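PDB 4CGS: polymerase subunit PA, which probably binds RNA as part of the viral polymerase, this chain being the N-terminal domain of PA, the counterpart of the cap-snatching domain of other orthomyxoviruses. Local coordinates for residues P8-S13 / L150-N155; E14-S19 / A34-C39; R59-M64 / D89-K94; Y100-P105 / E119-V124. All coordinates share one frame; numbering follows the deposited sequence.

Interaction 1. Residues P8-S13 / L150-N155; sequences PKSISS and LVTIYN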
loop_
_atom_site.group_PDB
_atom_site.type_symbol
_atom_site.label_atom_id
_atom_site.label_comp_id
_atom_site.label_asym_id
_atom_site.label_seq_id
_atom_site.Cartn_x
_atom_site.Cartn_y
_atom_site.Cartn_z
ATOM N N PRO A 8 5.501 15.341 -1.890
ATOM C CA PRO A 8 5.912 15.457 -0.512
ATOM C C PRO A 8 7.385 15.037 -0.319
ATOM O O PRO A 8 7.886 14.170 -1.019
ATOM C CB PRO A 8 4.938 14.521 0.220
ATOM C CG PRO A 8 3.783 14.378 -0.687
ATOM C CD PRO A 8 4.371 14.412 -2.046
ATOM N N LYS A 9 8.053 15.685 0.623
ATOM C CA LYS A 9 9.405 15.308 0.954
ATOM C C LYS A 9 9.480 13.834 1.356
ATOM O O LYS A 9 10.458 13.180 1.133
ATOM C CB LYS A 9 9.931 16.152 2.116
ATOM C CG LYS A 9 11.418 16.054 2.428
ATOM C CD LYS A 9 11.756 16.769 3.742
ATOM C CE LYS A 9 12.981 17.680 3.669
ATOM N NZ LYS A 9 14.220 16.862 3.753
ATOM N N SER A 10 8.407 13.366 1.982
ATOM C CA SER A 10 8.374 12.016 2.508
ATOM C C SER A 10 8.184 10.906 1.501
ATOM O O SER A 10 8.194 9.703 1.899
ATOM C CB SER A 10 7.284 11.905 3.596
ATOM O OG SER A 10 7.393 12.838 4.641
ATOM N N ILE A 11 7.889 11.261 0.242
ATOM C CA ILE A 11 7.762 10.274 -0.822
ATOM C C ILE A 11 9.041 10.303 -1.609
ATOM O O ILE A 11 9.534 11.365 -1.998
ATOM C CB ILE A 11 6.578 10.606 -1.729
ATOM C CG1 ILE A 11 5.209 10.532 -1.011
ATOM C CG2 ILE A 11 6.549 9.646 -2.948
ATOM C CD1 ILE A 11 4.930 9.195 -0.336
ATOM N N SER A 12 9.613 9.136 -1.831
ATOM C CA SER A 12 10.877 9.148 -2.627
ATOM C C SER A 12 10.676 9.624 -4.082
ATOM O O SER A 12 9.606 9.434 -4.686
ATOM C CB SER A 12 11.531 7.774 -2.651
ATOM O OG SER A 12 10.805 6.882 -3.495
ATOM N N SER A 13 11.682 10.249 -4.662
ATOM C CA SER A 13 11.604 10.682 -5.999
ATOM C C SER A 13 11.305 9.543 -6.940
ATOM O O SER A 13 10.560 9.725 -7.894
ATOM C CB SER A 13 12.905 11.425 -6.411
ATOM O OG SER A 13 13.116 12.570 -5.641
ATOM N N LEU A 150 4.133 6.138 7.796
ATOM C CA LEU A 150 2.827 6.829 7.776
ATOM C C LEU A 150 2.881 8.064 8.673
ATOM O O LEU A 150 2.401 9.126 8.325
ATOM C CB LEU A 150 1.711 5.864 8.254
ATOM C CG LEU A 150 1.372 4.739 7.235
ATOM C CD1 LEU A 150 0.504 3.704 7.917
ATOM C CD2 LEU A 150 0.727 5.276 5.971
ATOM N N VAL A 151 3.445 7.945 9.863
ATOM C CA VAL A 151 3.536 9.070 10.763
ATOM C C VAL A 151 4.432 10.157 10.209
ATOM O O VAL A 151 4.160 11.371 10.480
ATOM C CB VAL A 151 4.057 8.579 12.137
ATOM C CG1 VAL A 151 4.704 9.757 12.907
ATOM C CG2 VAL A 151 2.972 7.720 12.840
ATOM N N THR A 152 5.470 9.826 9.506
ATOM C CA THR A 152 6.315 10.815 8.881
ATOM C C THR A 152 5.545 11.626 7.830
ATOM O O THR A 152 5.560 12.891 7.852
ATOM C CB THR A 152 7.556 10.155 8.215
ATOM O OG1 THR A 152 8.288 9.466 9.212
ATOM C CG2 THR A 152 8.449 11.166 7.575
ATOM N N ILE A 153 4.875 10.970 6.907
ATOM C CA ILE A 153 4.112 11.710 5.913
ATOM C C ILE A 153 2.890 12.418 6.478
ATOM O O ILE A 153 2.573 13.555 6.104
ATOM C CB ILE A 153 3.747 10.869 4.696
ATOM C CG1 ILE A 153 3.225 11.775 3.553
ATOM C CG2 ILE A 153 2.874 9.649 4.953
ATOM C CD1 ILE A 153 3.368 11.224 2.157
ATOM N N TYR A 154 2.245 11.857 7.489
ATOM C CA TYR A 154 1.144 12.506 8.198
ATOM C C TYR A 154 1.639 13.814 8.819
ATOM O O TYR A 154 1.023 14.867 8.645
ATOM C CB TYR A 154 0.644 11.589 9.279
ATOM C CG TYR A 154 -0.457 12.140 10.130
ATOM C CD1 TYR A 154 -1.699 12.337 9.692
ATOM C CD2 TYR A 154 -0.222 12.361 11.493
ATOM C CE1 TYR A 154 -2.734 12.767 10.536
ATOM C CE2 TYR A 154 -1.217 12.861 12.299
ATOM C CZ TYR A 154 -2.490 13.060 11.816
ATOM O OH TYR A 154 -3.485 13.508 12.662
ATOM N N ASN A 155 2.722 13.741 9.570
ATOM C CA ASN A 155 3.273 14.954 10.191
ATOM C C ASN A 155 3.742 15.999 9.182
ATOM O O ASN A 155 3.623 17.194 9.437
ATOM C CB ASN A 155 4.298 14.594 11.235
ATOM C CG ASN A 155 3.632 14.123 12.483
ATOM O OD1 ASN A 155 2.710 14.797 12.973
ATOM N ND2 ASN A 155 4.114 12.960 13.009
#

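Interaction 2. Residues E14-S19 / A34-C39; sequences EIWALS and ARIVEC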
loop_
_atom_site.group_PDB
_atom_site.type_symbol
_atom_site.label_atom_id
_atom_site.label_comp_id
_atom_site.label_asym_id
_atom_site.label_seq_id
_atom_site.Cartn_x
_atom_site.Cartn_y
_atom_site.Cartn_z
ATOM N N GLU A 14 11.874 8.377 -6.665
ATOM C CA GLU A 14 11.680 7.225 -7.611
ATOM C C GLU A 14 10.296 6.641 -7.529
ATOM O O GLU A 14 9.767 6.248 -8.566
ATOM C CB GLU A 14 12.797 6.194 -7.456
ATOM C CG GLU A 14 12.924 5.545 -6.076
ATOM C CD GLU A 14 13.779 6.264 -5.032
ATOM O OE1 GLU A 14 13.962 7.491 -5.143
ATOM O OE2 GLU A 14 14.241 5.522 -4.114
ATOM N N ILE A 15 9.685 6.629 -6.357
ATOM C CA ILE A 15 8.267 6.221 -6.219
ATOM C C ILE A 15 7.337 7.214 -6.890
ATOM O O ILE A 15 6.435 6.832 -7.625
ATOM C CB ILE A 15 7.941 5.869 -4.760
ATOM C CG1 ILE A 15 8.603 4.543 -4.373
ATOM C CG2 ILE A 15 6.406 5.916 -4.567
ATOM C CD1 ILE A 15 8.451 4.197 -2.879
ATOM N N TRP A 16 7.594 8.511 -6.711
ATOM C CA TRP A 16 6.827 9.531 -7.371
ATOM C C TRP A 16 6.951 9.377 -8.856
ATOM O O TRP A 16 5.931 9.434 -9.594
ATOM C CB TRP A 16 7.271 10.872 -6.929
ATOM C CG TRP A 16 6.481 12.050 -7.423
ATOM C CD1 TRP A 16 6.821 12.956 -8.413
ATOM C CD2 TRP A 16 5.240 12.507 -6.892
ATOM N NE1 TRP A 16 5.906 13.880 -8.514
ATOM C CE2 TRP A 16 4.905 13.703 -7.632
ATOM C CE3 TRP A 16 4.380 12.048 -5.935
ATOM C CZ2 TRP A 16 3.741 14.411 -7.381
ATOM C CZ3 TRP A 16 3.254 12.789 -5.651
ATOM C CH2 TRP A 16 2.949 13.937 -6.376
ATOM N N ALA A 17 8.149 9.177 -9.350
ATOM C CA ALA A 17 8.304 9.041 -10.787
ATOM C C ALA A 17 7.564 7.757 -11.306
ATOM O O ALA A 17 6.932 7.752 -12.389
ATOM C CB ALA A 17 9.771 9.008 -11.165
ATOM N N LEU A 18 7.706 6.657 -10.612
ATOM C CA LEU A 18 7.087 5.412 -10.996
ATOM C C LEU A 18 5.539 5.571 -11.080
ATOM O O LEU A 18 4.861 4.949 -11.916
ATOM C CB LEU A 18 7.507 4.230 -10.077
ATOM C CG LEU A 18 7.008 2.854 -10.579
ATOM C CD1 LEU A 18 7.312 2.590 -12.077
ATOM C CD2 LEU A 18 7.479 1.716 -9.700
ATOM N N SER A 19 4.989 6.365 -10.184
ATOM C CA SER A 19 3.557 6.605 -10.193
ATOM C C SER A 19 3.033 7.215 -11.477
ATOM O O SER A 19 1.823 7.180 -11.734
ATOM C CB SER A 19 3.085 7.427 -9.017
ATOM O OG SER A 19 3.405 8.768 -9.128
ATOM N N ALA A 34 -4.961 12.097 -4.692
ATOM C CA ALA A 34 -4.995 10.705 -5.030
ATOM C C ALA A 34 -3.644 10.166 -5.371
ATOM O O ALA A 34 -3.320 9.021 -4.970
ATOM C CB ALA A 34 -5.979 10.433 -6.155
ATOM N N ARG A 35 -2.797 10.900 -6.032
ATOM C CA ARG A 35 -1.449 10.444 -6.395
ATOM C C ARG A 35 -0.623 10.263 -5.129
ATOM O O ARG A 35 0.125 9.274 -5.009
ATOM C CB ARG A 35 -0.773 11.447 -7.313
ATOM C CG ARG A 35 0.551 11.025 -7.869
ATOM C CD ARG A 35 1.088 11.949 -8.913
ATOM N NE ARG A 35 2.364 11.465 -9.425
ATOM C CZ ARG A 35 3.109 12.155 -10.303
ATOM N NH1 ARG A 35 2.653 13.343 -10.727
ATOM N NH2 ARG A 35 4.316 11.707 -10.698
ATOM N N ILE A 36 -0.727 11.222 -4.184
ATOM C CA ILE A 36 -0.025 11.063 -2.944
ATOM C C ILE A 36 -0.464 9.861 -2.200
ATOM O O ILE A 36 0.366 9.082 -1.738
ATOM C CB ILE A 36 -0.140 12.351 -2.081
ATOM C CG1 ILE A 36 0.606 13.524 -2.796
ATOM C CG2 ILE A 36 0.456 12.123 -0.691
ATOM C CD1 ILE A 36 0.358 14.903 -2.229
ATOM N N VAL A 37 -1.761 9.668 -2.033
ATOM C CA VAL A 37 -2.272 8.452 -1.393
ATOM C C VAL A 37 -1.813 7.166 -2.080
ATOM O O VAL A 37 -1.442 6.204 -1.403
ATOM C CB VAL A 37 -3.788 8.498 -1.175
ATOM C CG1 VAL A 37 -4.320 7.157 -0.672
ATOM C CG2 VAL A 37 -4.137 9.608 -0.194
ATOM N N GLU A 38 -1.769 7.193 -3.401
ATOM C CA GLU A 38 -1.345 5.968 -4.158
ATOM C C GLU A 38 0.127 5.703 -3.921
ATOM O O GLU A 38 0.553 4.561 -3.760
ATOM C CB GLU A 38 -1.676 6.144 -5.644
ATOM C CG GLU A 38 -1.584 4.851 -6.442
ATOM C CD GLU A 38 -2.045 4.988 -7.867
ATOM O OE1 GLU A 38 -2.762 5.939 -8.213
ATOM O OE2 GLU A 38 -1.605 4.133 -8.681
ATOM N N CYS A 39 0.916 6.753 -3.843
ATOM C CA CYS A 39 2.314 6.598 -3.508
ATOM C C CYS A 39 2.526 6.152 -2.083
ATOM O O CYS A 39 3.432 5.383 -1.787
ATOM C CB CYS A 39 3.121 7.873 -3.729
ATOM S SG CYS A 39 3.356 8.369 -5.460
#

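Interaction 3. Residues R59-M64 / D89-K94; sequences RYIVNM and DLLDLK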
loop_
_atom_site.group_PDB
_atom_site.type_symbol
_atom_site.label_atom_id
_atom_site.label_comp_id
_atom_site.label_asym_id
_atom_site.label_seq_id
_atom_site.Cartn_x
_atom_site.Cartn_y
_atom_site.Cartn_z
ATOM N N ARG A 59 10.125 -12.852 0.650
ATOM C CA ARG A 59 8.834 -13.412 1.056
ATOM C C ARG A 59 7.717 -12.993 0.149
ATOM O O ARG A 59 6.751 -13.704 -0.024
ATOM C CB ARG A 59 8.570 -13.082 2.493
ATOM C CG ARG A 59 7.204 -13.491 3.003
ATOM C CD ARG A 59 7.127 -13.170 4.479
ATOM N NE ARG A 59 5.753 -13.245 4.985
ATOM C CZ ARG A 59 5.331 -12.941 6.194
ATOM N NH1 ARG A 59 6.155 -12.414 7.052
ATOM N NH2 ARG A 59 4.046 -13.017 6.460
ATOM N N TYR A 60 7.800 -11.783 -0.376
ATOM C CA TYR A 60 6.714 -11.158 -1.096
ATOM C C TYR A 60 7.042 -10.891 -2.523
ATOM O O TYR A 60 8.206 -10.608 -2.850
ATOM C CB TYR A 60 6.369 -9.789 -0.476
ATOM C CG TYR A 60 5.795 -9.909 0.910
ATOM C CD1 TYR A 60 4.430 -10.114 1.145
ATOM C CD2 TYR A 60 6.618 -9.856 2.043
ATOM C CE1 TYR A 60 3.914 -10.197 2.430
ATOM C CE2 TYR A 60 6.116 -9.918 3.310
ATOM C CZ TYR A 60 4.756 -10.080 3.516
ATOM O OH TYR A 60 4.312 -10.160 4.837
ATOM N N ILE A 61 6.049 -11.023 -3.380
ATOM C CA ILE A 61 6.043 -10.463 -4.734
ATOM C C ILE A 61 5.127 -9.265 -4.734
ATOM O O ILE A 61 3.978 -9.380 -4.318
ATOM C CB ILE A 61 5.556 -11.506 -5.768
ATOM C CG1 ILE A 61 6.516 -12.719 -5.743
ATOM C CG2 ILE A 61 5.472 -10.893 -7.143
ATOM C CD1 ILE A 61 6.003 -13.923 -6.575
ATOM N N VAL A 62 5.607 -8.108 -5.130
ATOM C CA VAL A 62 4.781 -6.925 -5.203
ATOM C C VAL A 62 4.181 -6.835 -6.554
ATOM O O VAL A 62 4.910 -6.683 -7.543
ATOM C CB VAL A 62 5.596 -5.602 -4.862
ATOM C CG1 VAL A 62 4.706 -4.373 -5.076
ATOM C CG2 VAL A 62 6.155 -5.620 -3.429
ATOM N N ASN A 63 2.848 -6.904 -6.647
ATOM C CA ASN A 63 2.147 -6.778 -7.934
ATOM C C ASN A 63 1.757 -5.313 -8.205
ATOM O O ASN A 63 1.489 -4.973 -9.356
ATOM C CB ASN A 63 0.848 -7.625 -7.918
ATOM C CG ASN A 63 1.024 -9.080 -7.898
ATOM O OD1 ASN A 63 0.226 -9.779 -7.270
ATOM N ND2 ASN A 63 2.061 -9.577 -8.555
ATOM N N MET A 64 1.606 -4.453 -7.207
ATOM C CA MET A 64 1.205 -3.100 -7.463
ATOM C C MET A 64 2.149 -2.426 -8.421
ATOM O O MET A 64 3.375 -2.582 -8.330
ATOM C CB MET A 64 1.121 -2.311 -6.191
ATOM C CG MET A 64 0.580 -0.948 -6.372
ATOM S SD MET A 64 0.364 -0.068 -4.789
ATOM C CE MET A 64 -0.068 1.571 -5.367
ATOM N N ASP A 89 -2.206 -6.768 -4.123
ATOM C CA ASP A 89 -1.046 -5.878 -4.152
ATOM C C ASP A 89 0.283 -6.570 -3.897
ATOM O O ASP A 89 1.306 -6.226 -4.478
ATOM C CB ASP A 89 -1.298 -4.698 -3.157
ATOM C CG ASP A 89 -2.489 -3.905 -3.529
ATOM O OD1 ASP A 89 -2.496 -3.413 -4.723
ATOM O OD2 ASP A 89 -3.380 -3.703 -2.694
ATOM N N LEU A 90 0.239 -7.611 -3.048
ATOM C CA LEU A 90 1.370 -8.455 -2.822
ATOM C C LEU A 90 0.941 -9.940 -2.774
ATOM O O LEU A 90 -0.181 -10.256 -2.409
ATOM C CB LEU A 90 2.157 -8.155 -1.518
ATOM C CG LEU A 90 2.537 -6.740 -1.163
ATOM C CD1 LEU A 90 1.421 -6.034 -0.389
ATOM C CD2 LEU A 90 3.866 -6.695 -0.414
ATOM N N LEU A 91 1.850 -10.849 -3.132
ATOM C CA LEU A 91 1.743 -12.239 -2.836
ATOM C C LEU A 91 2.666 -12.555 -1.652
ATOM O O LEU A 91 3.846 -12.237 -1.727
ATOM C CB LEU A 91 2.062 -13.077 -4.039
ATOM C CG LEU A 91 1.334 -12.851 -5.339
ATOM C CD1 LEU A 91 1.804 -13.843 -6.392
ATOM C CD2 LEU A 91 -0.184 -12.849 -5.119
ATOM N N ASP A 92 2.135 -13.178 -0.586
ATOM C CA ASP A 92 2.897 -13.560 0.562
ATOM C C ASP A 92 3.219 -15.049 0.368
ATOM O O ASP A 92 2.328 -15.899 0.479
ATOM C CB ASP A 92 2.068 -13.349 1.806
ATOM C CG ASP A 92 2.762 -13.787 3.072
ATOM O OD1 ASP A 92 3.754 -14.523 3.045
ATOM O OD2 ASP A 92 2.288 -13.368 4.177
ATOM N N LEU A 93 4.466 -15.347 0.009
ATOM C CA LEU A 93 4.846 -16.711 -0.333
ATOM C C LEU A 93 5.042 -17.600 0.908
ATOM O O LEU A 93 5.103 -18.864 0.832
ATOM C CB LEU A 93 6.093 -16.680 -1.186
ATOM C CG LEU A 93 6.053 -15.794 -2.441
ATOM C CD1 LEU A 93 7.325 -15.938 -3.275
ATOM C CD2 LEU A 93 4.807 -16.164 -3.250
ATOM N N LYS A 94 5.159 -16.987 2.070
ATOM C CA LYS A 94 5.271 -17.759 3.364
ATOM C C LYS A 94 3.920 -18.240 3.758
ATOM O O LYS A 94 3.736 -19.459 3.978
ATOM C CB LYS A 94 5.939 -16.909 4.420
ATOM C CG LYS A 94 5.946 -17.570 5.764
ATOM C CD LYS A 94 6.449 -16.592 6.805
ATOM C CE LYS A 94 6.432 -17.180 8.195
ATOM N NZ LYS A 94 6.796 -16.106 9.135
#

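Interaction 4. Residues Y100-P105 / E119-V124; sequences YVKVYP and EIFVRV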
loop_
_atom_site.group_PDB
_atom_site.type_symbol
_atom_site.label_atom_id
_atom_site.label_comp_id
_atom_site.label_asym_id
_atom_site.label_seq_id
_atom_site.Cartn_x
_atom_site.Cartn_y
_atom_site.Cartn_z
ATOM N N TYR A 100 -3.936 -7.336 0.115
ATOM C CA TYR A 100 -4.462 -6.094 -0.450
ATOM C C TYR A 100 -4.151 -5.013 0.590
ATOM O O TYR A 100 -4.333 -5.259 1.784
ATOM C CB TYR A 100 -5.935 -6.191 -0.696
ATOM C CG TYR A 100 -6.381 -7.340 -1.605
ATOM C CD1 TYR A 100 -6.596 -8.557 -1.061
ATOM C CD2 TYR A 100 -6.570 -7.173 -2.986
ATOM C CE1 TYR A 100 -7.000 -9.662 -1.801
ATOM C CE2 TYR A 100 -6.993 -8.286 -3.779
ATOM C CZ TYR A 100 -7.210 -9.482 -3.129
ATOM O OH TYR A 100 -7.627 -10.624 -3.856
ATOM N N VAL A 101 -3.714 -3.848 0.132
ATOM C CA VAL A 101 -3.402 -2.718 1.044
ATOM C C VAL A 101 -4.398 -1.605 0.780
ATOM O O VAL A 101 -4.588 -1.191 -0.380
ATOM C CB VAL A 101 -1.988 -2.246 0.798
ATOM C CG1 VAL A 101 -1.649 -1.011 1.642
ATOM C CG2 VAL A 101 -0.985 -3.343 1.083
ATOM N N LYS A 102 -4.980 -1.096 1.839
ATOM C CA LYS A 102 -5.867 0.013 1.822
ATOM C C LYS A 102 -5.411 1.104 2.809
ATOM O O LYS A 102 -5.218 0.814 4.001
ATOM C CB LYS A 102 -7.355 -0.491 2.072
ATOM C CG LYS A 102 -8.004 -1.413 1.017
ATOM C CD LYS A 102 -9.539 -1.504 1.143
ATOM C CE LYS A 102 -10.230 -2.158 -0.080
ATOM N NZ LYS A 102 -11.743 -2.011 -0.162
ATOM N N VAL A 103 -5.299 2.322 2.323
ATOM C CA VAL A 103 -4.941 3.470 3.117
ATOM C C VAL A 103 -6.186 4.330 3.353
ATOM O O VAL A 103 -6.851 4.785 2.437
ATOM C CB VAL A 103 -3.854 4.344 2.441
ATOM C CG1 VAL A 103 -3.531 5.563 3.290
ATOM C CG2 VAL A 103 -2.636 3.485 2.139
ATOM N N TYR A 104 -6.496 4.561 4.603
ATOM C CA TYR A 104 -7.621 5.389 5.018
ATOM C C TYR A 104 -7.108 6.802 5.402
ATOM O O TYR A 104 -6.323 6.891 6.203
ATOM C CB TYR A 104 -8.223 4.652 6.209
ATOM C CG TYR A 104 -8.910 3.362 5.893
ATOM C CD1 TYR A 104 -8.163 2.200 5.628
ATOM C CD2 TYR A 104 -10.281 3.269 5.761
ATOM C CE1 TYR A 104 -8.747 1.008 5.312
ATOM C CE2 TYR A 104 -10.896 2.061 5.451
ATOM C CZ TYR A 104 -10.129 0.934 5.192
ATOM O OH TYR A 104 -10.711 -0.293 4.888
ATOM N N PRO A 105 -7.391 7.884 4.596
ATOM C CA PRO A 105 -7.221 9.231 5.159
ATOM C C PRO A 105 -8.148 9.253 6.414
ATOM O O PRO A 105 -9.375 9.173 6.241
ATOM C CB PRO A 105 -7.703 10.145 4.012
ATOM C CG PRO A 105 -7.615 9.329 2.720
ATOM C CD PRO A 105 -7.853 7.908 3.187
ATOM N N GLU A 119 -6.841 -14.693 1.494
ATOM C CA GLU A 119 -6.625 -13.226 1.384
ATOM C C GLU A 119 -6.366 -12.585 2.734
ATOM O O GLU A 119 -6.990 -12.959 3.761
ATOM C CB GLU A 119 -7.853 -12.545 0.755
ATOM C CG GLU A 119 -8.164 -12.984 -0.686
ATOM C CD GLU A 119 -9.436 -12.322 -1.243
ATOM O OE1 GLU A 119 -10.332 -12.093 -0.413
ATOM O OE2 GLU A 119 -9.432 -12.097 -2.446
ATOM N N ILE A 120 -5.565 -11.541 2.723
ATOM C CA ILE A 120 -5.325 -10.669 3.843
ATOM C C ILE A 120 -5.515 -9.231 3.364
ATOM O O ILE A 120 -4.921 -8.799 2.388
ATOM C CB ILE A 120 -3.862 -10.818 4.398
ATOM C CG1 ILE A 120 -3.654 -12.197 4.944
ATOM C CG2 ILE A 120 -3.574 -9.648 5.408
ATOM C CD1 ILE A 120 -4.399 -12.500 6.199
ATOM N N PHE A 121 -6.287 -8.423 4.095
ATOM C CA PHE A 121 -6.461 -7.013 3.794
ATOM C C PHE A 121 -5.759 -6.178 4.890
ATOM O O PHE A 121 -6.278 -5.980 5.950
ATOM C CB PHE A 121 -7.962 -6.669 3.726
ATOM C CG PHE A 121 -8.678 -7.054 2.412
ATOM C CD1 PHE A 121 -8.828 -8.394 2.097
ATOM C CD2 PHE A 121 -9.158 -6.105 1.502
ATOM C CE1 PHE A 121 -9.480 -8.807 0.965
ATOM C CE2 PHE A 121 -9.758 -6.525 0.330
ATOM C CZ PHE A 121 -9.949 -7.885 0.084
ATOM N N VAL A 122 -4.610 -5.634 4.521
ATOM C CA VAL A 122 -3.871 -4.656 5.355
ATOM C C VAL A 122 -4.601 -3.349 5.247
ATOM O O VAL A 122 -4.759 -2.774 4.125
ATOM C CB VAL A 122 -2.401 -4.541 4.893
ATOM C CG1 VAL A 122 -1.735 -3.299 5.428
ATOM C CG2 VAL A 122 -1.636 -5.838 5.259
ATOM N N ARG A 123 -5.002 -2.816 6.411
ATOM C CA ARG A 123 -5.849 -1.624 6.490
ATOM C C ARG A 123 -5.224 -0.669 7.480
ATOM O O ARG A 123 -5.110 -0.961 8.669
ATOM C CB ARG A 123 -7.294 -1.932 6.907
ATOM C CG ARG A 123 -8.158 -2.569 5.785
ATOM C CD ARG A 123 -9.554 -2.863 6.322
ATOM N NE ARG A 123 -10.591 -3.010 5.269
ATOM C CZ ARG A 123 -11.275 -4.130 4.975
ATOM N NH1 ARG A 123 -11.029 -5.281 5.628
ATOM N NH2 ARG A 123 -12.267 -4.084 4.051
ATOM N N VAL A 124 -4.710 0.444 6.962
ATOM C CA VAL A 124 -3.953 1.404 7.763
ATOM C C VAL A 124 -4.488 2.776 7.539
ATOM O O VAL A 124 -4.924 3.135 6.424
ATOM C CB VAL A 124 -2.448 1.329 7.445
ATOM C CG1 VAL A 124 -1.830 -0.030 7.763
ATOM C CG2 VAL A 124 -2.098 1.710 6.017
#

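Interaction 1. Residues P8-S13 / L150-N155
Ile153 reaches out of helix 140-157 toward Ile11, and the two side chains cross at a slant. Their terminal methyls meet, with Ile11 CD1 3.6 Å from Ile153 CD1. Ile11 CG1 lies almost as near, at 3.7 Å from the same Ile153 CD1. The Ile153 methyl therefore rests against CG1 and CD1 of the long branch of Ile11. With CG1 of Ile153 anti to its backbone N (chi1 -167°), the long branch extends from the helix to this meeting point. Pro8 adds a third apolar surface, its CB standing 4.1 Å from Ile153 CD1.

Ser10 approaches lower on the helix side chain. Its CB sits 3.8 Å from Ile153 CB, so the two meet near their roots. Ser10 OG passes 3.5 Å from Thr152 CG2, a non-polar touch. A type I turn from Pro8 to Ile11, leading into helix 13-18, is thus laid against helix 140-157. It is closed by Ile11 N bonding to Pro8 O at 3.2 Å.

Helix 31-44 borders the contact through Ile36, which touches Pro8, and Ile40, which touches Ile153. Ser10 OG is hydrogen-bonded to Glu156 OE1, and Lys9 N to the other oxygen of that carboxylate. No hydrogen bond joins 8-13 to 150-155 themselves. The chemistry thus divides: dispersion holds the buried isoleucine side, while Glu156, just after Asn155 on the same helix, ties the turn down by polar bonds.

Interaction 2. Residues E14-S19 / A34-C39
Trp16 and Arg35 form a cation-pi stack between two helices that cross steeply, their short axes 120° apart. The guanidinium lies flat on one face of the indole, with centres 3.8 Å apart and planes at 8°. Arg35 CD continues the cover over the six-membered ring, 4.0 Å from its centroid. The extended arginine chain lies across the tryptophan at about a right angle.

Cys39 SG is the bump that fits the hollow between Trp16, Ser19 and Ile15. It is a sulfur-aromatic neighbour of the indole, approached obliquely, 3.8 Å from Trp16 CE3. Ile15 CG2 packs on Cys39 CB at 3.9 Å. Ile36 CG1 closes the indole edge, 4.0 Å from Trp16 CZ3.

Polar bonds at its edge fix the rotation of the guanidinium. Ser19 OG accepts there from Arg35 NE at 2.9 Å. The indole nitrogen has its own partner in Asp4 OD1. Trp16 O is gripped twice: Arg35 NH2 donates from above the carbonyl plane at 3.0 Å, and Ser19 OG comes from the opposite face at 2.7 Å.

Interaction 3. Residues R59-M64 / D89-K94
Arg59 lays its guanidinium between Lys94 CD on one face and its own neighbour Tyr60 OH on the other. Its edge turns to Asp92, gripped side-on as a salt bridge. Arg59 NE bonds to Asp92 OD1 at 3.1 Å and Arg59 NH2 to Asp92 OD2 at 2.9 Å. The two planes are 49° apart, so the paired groups are not coplanar. The first bond arrives from above the carboxylate plane. From the opposite face Lys94 N reaches Asp92 OD1, closing an Asx turn. Asp92 OD2 also meets Tyr137 OH, which is bonded to Tyr60 OH as well. Several donors thus share the buried carboxylate, which probably favours its charged form.

Between the strands, Ile61 and Leu91 make the antiparallel hydrogen-bonded pair. Leu91 N donates to Ile61 O at 2.8 Å and Ile61 N to Leu91 O at 3.0 Å. Leu90 CD2 fits between Tyr60 CD1 (3.8 Å) and Val62 CG2 (3.9 Å). On the other face Ile61 CD1 reaches Leu93 CD1 at 4.1 Å. Asp89 O takes both Asn63 N and Met64 N where strand 57-62 ends.

Strand 90-92 lies between strands 57-62 and 97-104, and Asp89 and Leu90 form a classic beta bulge opposite Val99. Helix 68-78 touches the Ile61 and Leu93 face, while helix 31-44 packs on Val62 and Met64.

Interaction 4. Residues Y100-P105 / E119-V124
Tyr100 lies against Phe121 and ends at Glu119, all on one face of a parallel strand pair. Tyr100 CB sits over the Phe121 ring, 4.1 Å from the centroid. Tyr100 CG follows over the inner part of that ring, and Tyr100 CD1 lies nearer its rim, 3.5 Å from Phe121 CE1. The two rings make an offset stack, with centroids 4.5 Å apart and planes at 23°. Tyr100 CE1, past the rim of the phenyl ring but still touching it, also meets the Glu119 carboxylate, 3.5 Å from Glu119 OE2. Tyr100 CZ lies near the same oxygen. At the tip, Tyr100 OH donates to Glu119 OE2 at 2.7 Å. The donor stands above the carboxylate plane, and ring and carboxylate are nearly perpendicular. Glu119 OE1 is salt-bridged to Arg84.

The backbones run in parallel register, Tyr100 with Phe121 through Val103 with Val124. Val122 bonds through both its N and its O: Val122 N donates to Tyr100 O at 2.8 Å, and Val122 O accepts from Lys102 N, also at 2.8 Å. Val124 likewise bonds to Lys102 and Tyr104. The valines Val101, Val103, Val122 and Val124 line the other face. There Val101 and Val103 touch helix 31-44, and Val122 touches helix 132-137.

Strand 119-125 is an outer strand of the mixed sheet, which is flanked by helices, consistent with the fold of PA N-terminal domains. One face is aliphatic and packs on helices. The other carries the stacked rings together with Lys102 and Arg123, and leads to the Glu119-Arg84 salt bridge, which probably stabilises the carboxylate as an anion.

Interactions 1 and 2 are buried contacts made on helices 140-157 and 31-44, whereas interactions 3 and 4 are only partly buried and belong to the sheet. Interactions 1 and 2 touch where Pro8 meets Ile36 and Ile11 meets Cys39. Interactions 3 and 4 occupy neighbouring strands, and Asp89 OD2 probably bonds to Val101 N between them. Helix 31-44 links the two halves: Met64 touches Glu38, and Val37 touches Val103. Leu150 also reaches Val124 at the sheet edge. Interaction 1 is mainly apolar, and interaction 2 sets a cation against an indole. Interactions 3 and 4 rest on backbone bonds, antiparallel with an Arg-Asp salt bridge in 3, parallel with stacked rings and a Tyr-Glu bond in 4.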